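Local atomic coordinates of gdp-l-fucose synthetase (PDB entry 6AQZ), a protein that binds NADP and probably makes GDP-L-fucose from GDP-4-keto-6-deoxy-D-mannose by epimerisation and NADPH-dependent reduction. Residues A[158-161]-A[162-165]; A[268-271]-A[272-276]; A[112-115]-A[116-120]. All blocks are in the same frame, centred on the assembly; numbering follows the deposited sequence.

Contacts 1 and 3 are both buried, and both lie on helices of the Rossmann domain. Helix 156-179, which carries contact 1, and helix 98-118, which ends in contact 3, pack together, and the contacts themselves meet where L165 CD1 lies 3.8 Å from L113 CD1. Contact 2 lies at the surface, its centre about 41 Å from that of contact 3 and on the other side of the chain's centre. The chemistry follows position: contact 1 turns polar side-chain ends to the NADP ribose, contact 2 ties off the start of helix 272-283 with side-chain-to-backbone bonds, and contact 3 finishes a helix through backbone bonds and small apolar touches.

Contact 1. Residues A[158-161]-A[162-165]; sequences YAYA and KRML. With NAP (NADP nicotinamide-adenine-dinucleotide phosphate), chain G.
Y158 and K162, one helical turn apart, turn their polar ends to the same sugar, the nicotinamide ribose of NADP. Two hydrogen bonds show this: NAP O2D donates to Y158 OH at 2.5 Å, and K162 NZ donates to NAP O3D at 3.0 Å. A further bond from K162 NZ to the carbonyl oxygen of C127 gives the ammonium a protein partner besides the ribose. The Tyr-x-x-x-Lys spacing is that of the short-chain dehydrogenase family, in which this pair is catalytic; the geometry here is consistent with that role.

The two side chains also touch along their length. The ring of Y158 extends to the ribose, which meets it at the edge, because chi1, at 177°, swings CG away from the backbone N; K162 CG lies 4.2 Å above one face near the rim. Farther along, K162 CE approaches Y158 OH to 3.4 Å. Y160 and R163 make a looser pair: R163 CD is 4.1 Å from Y160 CD1, and the ring and guanidinium planes stand 69° apart. The guanidinium is tied instead to loop carbonyls, through NH1 to G149 and NH2 to V132.

Backbone bonds set this spacing. Four successive i to i+4 bonds run from K162, R163, M164 and L165 back to residues 158 to 161; the shortest, M164 N to Y160 O, measures 2.8 Å, and the most bent, L165 N to A161 O, has an N-H...O angle of 142°.

Helix 156-179 lies beside helix 98-118, where N105 meets Y158 and A161, and N109 and L113 meet L165. Y160 and M164 pack on M164 and W102, respectively, of the second subunit, while C127 closes strand 123-127 beside K162.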
loop_
_atom_site.group_PDB
_atom_site.type_symbol
_atom_site.label_atom_id
_atom_site.label_comp_id
_atom_site.label_asym_id
_atom_site.label_seq_id
_atom_site.Cartn_x
_atom_site.Cartn_y
_atom_site.Cartn_z
ATOM N N TYR A 158 -3.724 -1.085 -8.925
ATOM C CA TYR A 158 -2.563 -0.569 -9.629
ATOM C C TYR A 158 -2.104 0.746 -9.003
ATOM O O TYR A 158 -0.911 0.946 -8.757
ATOM C CB TYR A 158 -2.920 -0.408 -11.110
ATOM C CG TYR A 158 -1.842 0.172 -11.966
ATOM C CD1 TYR A 158 -0.874 -0.650 -12.522
ATOM C CD2 TYR A 158 -1.795 1.534 -12.246
ATOM C CE1 TYR A 158 0.118 -0.143 -13.334
ATOM C CE2 TYR A 158 -0.797 2.053 -13.065
ATOM C CZ TYR A 158 0.157 1.199 -13.599
ATOM O OH TYR A 158 1.157 1.672 -14.405
ATOM N N ALA A 159 -3.041 1.633 -8.686
ATOM C CA ALA A 159 -2.638 2.931 -8.170
ATOM C C ALA A 159 -1.911 2.788 -6.830
ATOM O O ALA A 159 -0.851 3.384 -6.627
ATOM C CB ALA A 159 -3.863 3.838 -8.045
ATOM N N TYR A 160 -2.445 1.961 -5.917
ATOM C CA TYR A 160 -1.814 1.805 -4.608
ATOM C C TYR A 160 -0.448 1.143 -4.716
ATOM O O TYR A 160 0.487 1.532 -4.004
ATOM C CB TYR A 160 -2.723 1.013 -3.657
ATOM C CG TYR A 160 -3.710 1.882 -2.908
ATOM C CD1 TYR A 160 -3.280 2.994 -2.175
ATOM C CD2 TYR A 160 -5.067 1.603 -2.942
ATOM C CE1 TYR A 160 -4.185 3.779 -1.492
ATOM C CE2 TYR A 160 -5.969 2.377 -2.257
ATOM C CZ TYR A 160 -5.531 3.461 -1.537
ATOM O OH TYR A 160 -6.464 4.236 -0.875
ATOM N N ALA A 161 -0.304 0.162 -5.612
ATOM C CA ALA A 161 1.013 -0.430 -5.838
ATOM C C ALA A 161 2.034 0.625 -6.267
ATOM O O ALA A 161 3.188 0.606 -5.813
ATOM C CB ALA A 161 0.911 -1.545 -6.877
ATOM N N LYS A 162 1.622 1.574 -7.117
ATOM C CA LYS A 162 2.534 2.653 -7.501
ATOM C C LYS A 162 2.859 3.551 -6.308
ATOM O O LYS A 162 4.018 3.948 -6.112
ATOM C CB LYS A 162 1.951 3.478 -8.657
ATOM C CG LYS A 162 1.919 2.775 -9.972
ATOM C CD LYS A 162 3.292 2.300 -10.378
ATOM C CE LYS A 162 3.436 2.055 -11.916
ATOM N NZ LYS A 162 4.834 1.458 -12.141
ATOM N N ARG A 163 1.850 3.876 -5.498
ATOM C CA ARG A 163 2.093 4.654 -4.284
ATOM C C ARG A 163 3.092 3.975 -3.352
ATOM O O ARG A 163 3.956 4.646 -2.766
ATOM C CB ARG A 163 0.777 4.915 -3.543
ATOM C CG ARG A 163 -0.167 5.739 -4.368
ATOM C CD ARG A 163 -1.239 6.229 -3.510
ATOM N NE ARG A 163 -2.202 7.036 -4.235
ATOM C CZ ARG A 163 -3.145 7.737 -3.625
ATOM N NH1 ARG A 163 -3.188 7.720 -2.292
ATOM N NH2 ARG A 163 -4.018 8.450 -4.330
ATOM N N MET A 164 2.964 2.656 -3.169
ATOM C CA MET A 164 3.872 1.932 -2.286
ATOM C C MET A 164 5.264 1.746 -2.899
ATOM O O MET A 164 6.231 1.548 -2.155
ATOM C CB MET A 164 3.229 0.594 -1.906
ATOM C CG MET A 164 1.931 0.752 -1.070
ATOM S SD MET A 164 2.165 1.845 0.387
ATOM C CE MET A 164 1.271 3.320 -0.094
ATOM N N LEU A 165 5.393 1.848 -4.228
ATOM C CA LEU A 165 6.710 1.923 -4.860
ATOM C C LEU A 165 7.411 3.229 -4.492
ATOM O O LEU A 165 8.608 3.236 -4.174
ATOM C CB LEU A 165 6.575 1.756 -6.386
ATOM C CG LEU A 165 7.690 2.119 -7.393
ATOM C CD1 LEU A 165 8.980 1.368 -7.097
ATOM C CD2 LEU A 165 7.235 1.788 -8.849
HETATM P PA NAP G . 4.769 -1.583 -21.659
HETATM O O1A NAP G . 3.526 -2.384 -21.418
HETATM O O2A NAP G . 5.025 -0.903 -22.978
HETATM O O5B NAP G . 6.122 -2.470 -21.321
HETATM C C5B NAP G . 6.077 -2.785 -19.973
HETATM C C4B NAP G . 7.391 -3.550 -19.659
HETATM O O4B NAP G . 7.277 -4.297 -18.420
HETATM C C3B NAP G . 7.785 -4.546 -20.823
HETATM O O3B NAP G . 9.178 -4.562 -20.985
HETATM C C2B NAP G . 7.422 -5.903 -20.203
HETATM O O2B NAP G . 8.222 -6.905 -20.573
HETATM C C1B NAP G . 7.834 -5.574 -18.705
HETATM N N9A NAP G . 7.296 -6.553 -17.767
HETATM C C8A NAP G . 5.976 -6.730 -17.404
HETATM N N7A NAP G . 5.801 -7.722 -16.502
HETATM C C5A NAP G . 7.078 -8.214 -16.288
HETATM C C6A NAP G . 7.543 -9.241 -15.472
HETATM N N6A NAP G . 6.653 -9.964 -14.677
HETATM N N1A NAP G . 8.864 -9.538 -15.401
HETATM C C2A NAP G . 9.660 -8.767 -16.200
HETATM N N3A NAP G . 9.358 -7.758 -17.045
HETATM C C4A NAP G . 8.030 -7.493 -17.061
HETATM O O3 NAP G . 4.607 -0.466 -20.429
HETATM P PN NAP G . 5.206 0.966 -20.782
HETATM O O1N NAP G . 6.624 0.939 -21.208
HETATM O O2N NAP G . 4.186 1.906 -21.385
HETATM O O5D NAP G . 5.348 1.720 -19.209
HETATM C C5D NAP G . 6.426 1.269 -18.492
HETATM C C4D NAP G . 6.405 2.111 -17.237
HETATM O O4D NAP G . 5.900 3.411 -17.592
HETATM C C3D NAP G . 5.333 1.472 -16.231
HETATM O O3D NAP G . 5.833 1.514 -14.939
HETATM C C2D NAP G . 4.101 2.387 -16.409
HETATM O O2D NAP G . 3.373 2.583 -15.259
HETATM C C1D NAP G . 4.796 3.736 -16.755
HETATM N N1N NAP G . 3.832 4.658 -17.422
HETATM C C2N NAP G . 3.410 4.471 -18.741
HETATM C C3N NAP G . 2.489 5.327 -19.307
HETATM C C7N NAP G . 2.038 5.104 -20.718
HETATM O O7N NAP G . 1.145 5.783 -21.254
HETATM N N7N NAP G . 2.632 4.084 -21.470
HETATM C C4N NAP G . 1.902 6.467 -18.564
HETATM C C5N NAP G . 2.399 6.578 -17.159
HETATM C C6N NAP G . 3.299 5.729 -16.660
HETATM P P2B NAP G . 7.720 -7.858 -22.084
HETATM O O1X NAP G . 7.925 -6.797 -23.120
HETATM O O2X NAP G . 8.755 -8.983 -22.031
HETATM O O3X NAP G . 6.306 -8.200 -21.716
#

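Contact 2. Residues A[268-271]-A[272-276]; sequences DEKS and IGQVA
The serine chi1 of 87° places S271 OG between its own backbone N and carbonyl carbon, where it can receive the N-H of Q274; on Q274, chi1 of -88° followed by a chain extended beyond CG returns the amide to the backbone of S271. Two reciprocal hydrogen bonds result. Q274 N donates to S271 OG at 2.9 Å, and S271 N donates to Q274 OE1 at 2.8 Å. The second is almost straight at hydrogen (176°), yet its donor is somewhat tilted from the plane of the amide carbonyl. The glutamine amide is thereby held through OE1, while S271 OG, which accepts from Q274 N, also makes a weak hydrogen bond with G231 O.

Around this exchange, the aliphatic part of K270 crosses the glutamine chain at about a right angle, with K270 CD 3.9 Å from Q274 OE1. On V275, the methyl CG2 lies 3.9 Å from K270 CB, and both residues also touch F321 of helix 321-335. The first full turn is closed by V275 N bonding to S271 O at 3.0 Å.

Strand 270-271 is antiparallel to strand 234-239, to which K270 is joined by backbone bonds with R235, and it passes directly into helix 272-283. The reciprocal bonds make a capping box, with S271 as the N-cap residue at this strand-to-helix junction.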
loop_
_atom_site.group_PDB
_atom_site.type_symbol
_atom_site.label_atom_id
_atom_site.label_comp_id
_atom_site.label_asym_id
_atom_site.label_seq_id
_atom_site.Cartn_x
_atom_site.Cartn_y
_atom_site.Cartn_z
ATOM N N ASP A 268 -0.075 22.930 -24.245
ATOM C CA ASP A 268 0.166 21.893 -25.238
ATOM C C ASP A 268 -0.849 20.755 -25.173
ATOM O O ASP A 268 -0.665 19.741 -25.848
ATOM C CB ASP A 268 1.593 21.348 -25.104
ATOM C CG ASP A 268 2.649 22.360 -25.538
ATOM O OD1 ASP A 268 2.338 23.219 -26.384
ATOM O OD2 ASP A 268 3.791 22.289 -25.035
ATOM N N GLU A 269 -1.888 20.877 -24.348
ATOM C CA GLU A 269 -2.921 19.849 -24.291
ATOM C C GLU A 269 -3.720 19.821 -25.600
ATOM O O GLU A 269 -4.123 20.865 -26.122
ATOM C CB GLU A 269 -3.836 20.088 -23.094
ATOM C CG GLU A 269 -4.730 21.308 -23.233
ATOM C CD GLU A 269 -5.295 21.749 -21.909
ATOM O OE1 GLU A 269 -5.133 20.990 -20.919
ATOM O OE2 GLU A 269 -5.888 22.850 -21.862
ATOM N N LYS A 270 -3.830 18.649 -26.205
ATOM C CA LYS A 270 -4.626 18.478 -27.415
ATOM C C LYS A 270 -6.001 17.868 -27.113
ATOM O O LYS A 270 -6.158 17.066 -26.191
ATOM C CB LYS A 270 -3.865 17.624 -28.432
ATOM C CG LYS A 270 -2.542 18.239 -28.919
ATOM C CD LYS A 270 -2.721 19.661 -29.434
ATOM C CE LYS A 270 -1.526 20.129 -30.283
ATOM N NZ LYS A 270 -0.494 20.914 -29.531
ATOM N N SER A 271 -7.004 18.251 -27.898
ATOM C CA SER A 271 -8.282 17.574 -27.754
ATOM C C SER A 271 -8.211 16.194 -28.406
ATOM O O SER A 271 -7.371 15.923 -29.268
ATOM C CB SER A 271 -9.401 18.394 -28.387
ATOM O OG SER A 271 -9.526 18.096 -29.759
ATOM N N ILE A 272 -9.114 15.310 -27.994
ATOM C CA ILE A 272 -9.085 13.955 -28.535
ATOM C C ILE A 272 -9.335 13.974 -30.042
ATOM O O ILE A 272 -8.751 13.181 -30.791
ATOM C CB ILE A 272 -10.067 13.053 -27.770
ATOM C CG1 ILE A 272 -9.365 12.492 -26.533
ATOM C CG2 ILE A 272 -10.568 11.903 -28.646
ATOM C CD1 ILE A 272 -10.310 11.840 -25.515
ATOM N N GLY A 273 -10.223 14.857 -30.502
ATOM C CA GLY A 273 -10.413 15.032 -31.928
ATOM C C GLY A 273 -9.179 15.570 -32.627
ATOM O O GLY A 273 -8.850 15.140 -33.734
ATOM N N GLN A 274 -8.479 16.519 -31.991
ATOM C CA GLN A 274 -7.248 17.049 -32.575
ATOM C C GLN A 274 -6.218 15.947 -32.781
ATOM O O GLN A 274 -5.531 15.909 -33.810
ATOM C CB GLN A 274 -6.651 18.126 -31.671
ATOM C CG GLN A 274 -7.141 19.528 -31.886
ATOM C CD GLN A 274 -6.480 20.512 -30.925
ATOM O OE1 GLN A 274 -6.592 20.381 -29.703
ATOM N NE2 GLN A 274 -5.777 21.489 -31.477
ATOM N N VAL A 275 -6.101 15.043 -31.809
ATOM C CA VAL A 275 -5.207 13.901 -31.943
ATOM C C VAL A 275 -5.660 13.025 -33.104
ATOM O O VAL A 275 -4.860 12.611 -33.951
ATOM C CB VAL A 275 -5.167 13.121 -30.613
ATOM C CG1 VAL A 275 -4.408 11.817 -30.758
ATOM C CG2 VAL A 275 -4.561 13.989 -29.502
ATOM N N ALA A 276 -6.966 12.768 -33.178
ATOM C CA ALA A 276 -7.517 11.938 -34.238
ATOM C C ALA A 276 -7.257 12.545 -35.619
ATOM O O ALA A 276 -6.960 11.817 -36.573
ATOM C CB ALA A 276 -9.011 11.731 -33.988
#

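Contact 3. Residues A[112-115]-A[116-120]; sequences ILTC and CYDFG
F119, the first residue past helix 98-118, sets its ring edge against the carbonyl oxygen of C115. From CB, 3.4 Å from C115 O, the side chain leads to CG and then to CD1, which comes to 3.3 Å from that same oxygen. The oxygen lies close to the ring plane, a placement allowed by CG being anti to the phenylalanine's carbonyl carbon (chi1 -76°). CD1 also makes a loose apolar touch with C115 CB at 4.5 Å. Beyond the two segments, the ring meets E74 of helix 66-76.

The same carbonyl is held by F119 N at 3.0 Å, the donor tilted 30° from the carbonyl plane, so backbone N-H and ring edge converge on one acceptor. Before it, C116, Y117 and D118 bond in turn to I112, L113 and T114; D118 N to T114 O is the straightest of these bonds (172°).

Side-chain contacts between the turns are modest. T114 CG2 runs alongside the aspartate and comes within 3.8 Å of D118 OD2, whereas T114 OG1 bonds to Y172 OH and to N110 O. I112 CG2 touches C116 SG at 4.2 Å on the face toward strand 80-83, where V81 meets C116 and H83 meets I112.

With G120 at positive phi, its N bonds to Y117 O and V121 N returns to C116 O: a Schellman motif ending helix 98-118. That helix is the crossover of the beta-alpha-beta unit between parallel strands 80-83 and 123-127 in the Rossmann fold.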
loop_
_atom_site.group_PDB
_atom_site.type_symbol
_atom_site.label_atom_id
_atom_site.label_comp_id
_atom_site.label_asym_id
_atom_site.label_seq_id
_atom_site.Cartn_x
_atom_site.Cartn_y
_atom_site.Cartn_z
ATOM N N ILE A 112 12.636 -5.497 -6.850
ATOM C CA ILE A 112 13.597 -4.698 -7.613
ATOM C C ILE A 112 14.302 -3.684 -6.709
ATOM O O ILE A 112 15.537 -3.574 -6.723
ATOM C CB ILE A 112 12.908 -4.014 -8.814
ATOM C CG1 ILE A 112 12.500 -5.052 -9.855
ATOM C CG2 ILE A 112 13.863 -3.062 -9.515
ATOM C CD1 ILE A 112 13.683 -5.656 -10.553
ATOM N N LEU A 113 13.540 -2.937 -5.904
ATOM C CA LEU A 113 14.165 -1.958 -5.002
ATOM C C LEU A 113 15.033 -2.647 -3.959
ATOM O O LEU A 113 16.100 -2.147 -3.605
ATOM C CB LEU A 113 13.125 -1.078 -4.305
ATOM C CG LEU A 113 12.821 0.232 -5.069
ATOM C CD1 LEU A 113 12.408 -0.055 -6.513
ATOM C CD2 LEU A 113 11.760 1.071 -4.375
ATOM N N THR A 114 14.596 -3.797 -3.453
ATOM C CA THR A 114 15.443 -4.539 -2.526
ATOM C C THR A 114 16.740 -4.982 -3.197
ATOM O O THR A 114 17.821 -4.848 -2.621
ATOM C CB THR A 114 14.675 -5.725 -1.933
ATOM O OG1 THR A 114 13.588 -5.235 -1.134
ATOM C CG2 THR A 114 15.569 -6.549 -1.045
ATOM N N CYS A 115 16.661 -5.501 -4.419
ATOM C CA CYS A 115 17.894 -5.813 -5.130
ATOM C C CYS A 115 18.733 -4.563 -5.349
ATOM O O CYS A 115 19.967 -4.619 -5.313
ATOM C CB CYS A 115 17.586 -6.472 -6.474
ATOM S SG CYS A 115 17.144 -8.174 -6.331
ATOM N N CYS A 116 18.086 -3.431 -5.623
ATOM C CA CYS A 116 18.846 -2.213 -5.855
ATOM C C CYS A 116 19.662 -1.851 -4.633
ATOM O O CYS A 116 20.825 -1.448 -4.745
ATOM C CB CYS A 116 17.917 -1.066 -6.235
ATOM S SG CYS A 116 17.307 -1.221 -7.876
ATOM N N TYR A 117 19.064 -1.995 -3.457
ATOM C CA TYR A 117 19.760 -1.656 -2.229
ATOM C C TYR A 117 20.851 -2.675 -1.916
ATOM O O TYR A 117 22.006 -2.306 -1.665
ATOM C CB TYR A 117 18.762 -1.567 -1.081
ATOM C CG TYR A 117 19.399 -0.968 0.119
ATOM C CD1 TYR A 117 19.604 0.397 0.194
ATOM C CD2 TYR A 117 19.867 -1.772 1.155
ATOM C CE1 TYR A 117 20.233 0.967 1.303
ATOM C CE2 TYR A 117 20.488 -1.216 2.268
ATOM C CZ TYR A 117 20.672 0.154 2.329
ATOM O OH TYR A 117 21.292 0.713 3.417
ATOM N N ASP A 118 20.510 -3.967 -1.952
ATOM C CA ASP A 118 21.471 -4.990 -1.544
ATOM C C ASP A 118 22.708 -5.001 -2.432
ATOM O O ASP A 118 23.804 -5.315 -1.961
ATOM C CB ASP A 118 20.824 -6.375 -1.535
ATOM C CG ASP A 118 19.801 -6.547 -0.422
ATOM O OD1 ASP A 118 19.675 -5.657 0.448
ATOM O OD2 ASP A 118 19.128 -7.598 -0.410
ATOM N N PHE A 119 22.554 -4.708 -3.715
ATOM C CA PHE A 119 23.675 -4.714 -4.642
ATOM C C PHE A 119 24.302 -3.345 -4.820
ATOM O O PHE A 119 25.155 -3.176 -5.697
ATOM C CB PHE A 119 23.223 -5.256 -5.996
ATOM C CG PHE A 119 23.047 -6.749 -6.021
ATOM C CD1 PHE A 119 21.883 -7.330 -5.569
ATOM C CD2 PHE A 119 24.054 -7.568 -6.507
ATOM C CE1 PHE A 119 21.724 -8.695 -5.601
ATOM C CE2 PHE A 119 23.898 -8.935 -6.536
ATOM C CZ PHE A 119 22.729 -9.497 -6.085
ATOM N N GLY A 120 23.932 -2.381 -3.986
ATOM C CA GLY A 120 24.578 -1.080 -3.963
ATOM C C GLY A 120 24.440 -0.218 -5.201
ATOM O O GLY A 120 25.390 0.484 -5.568
#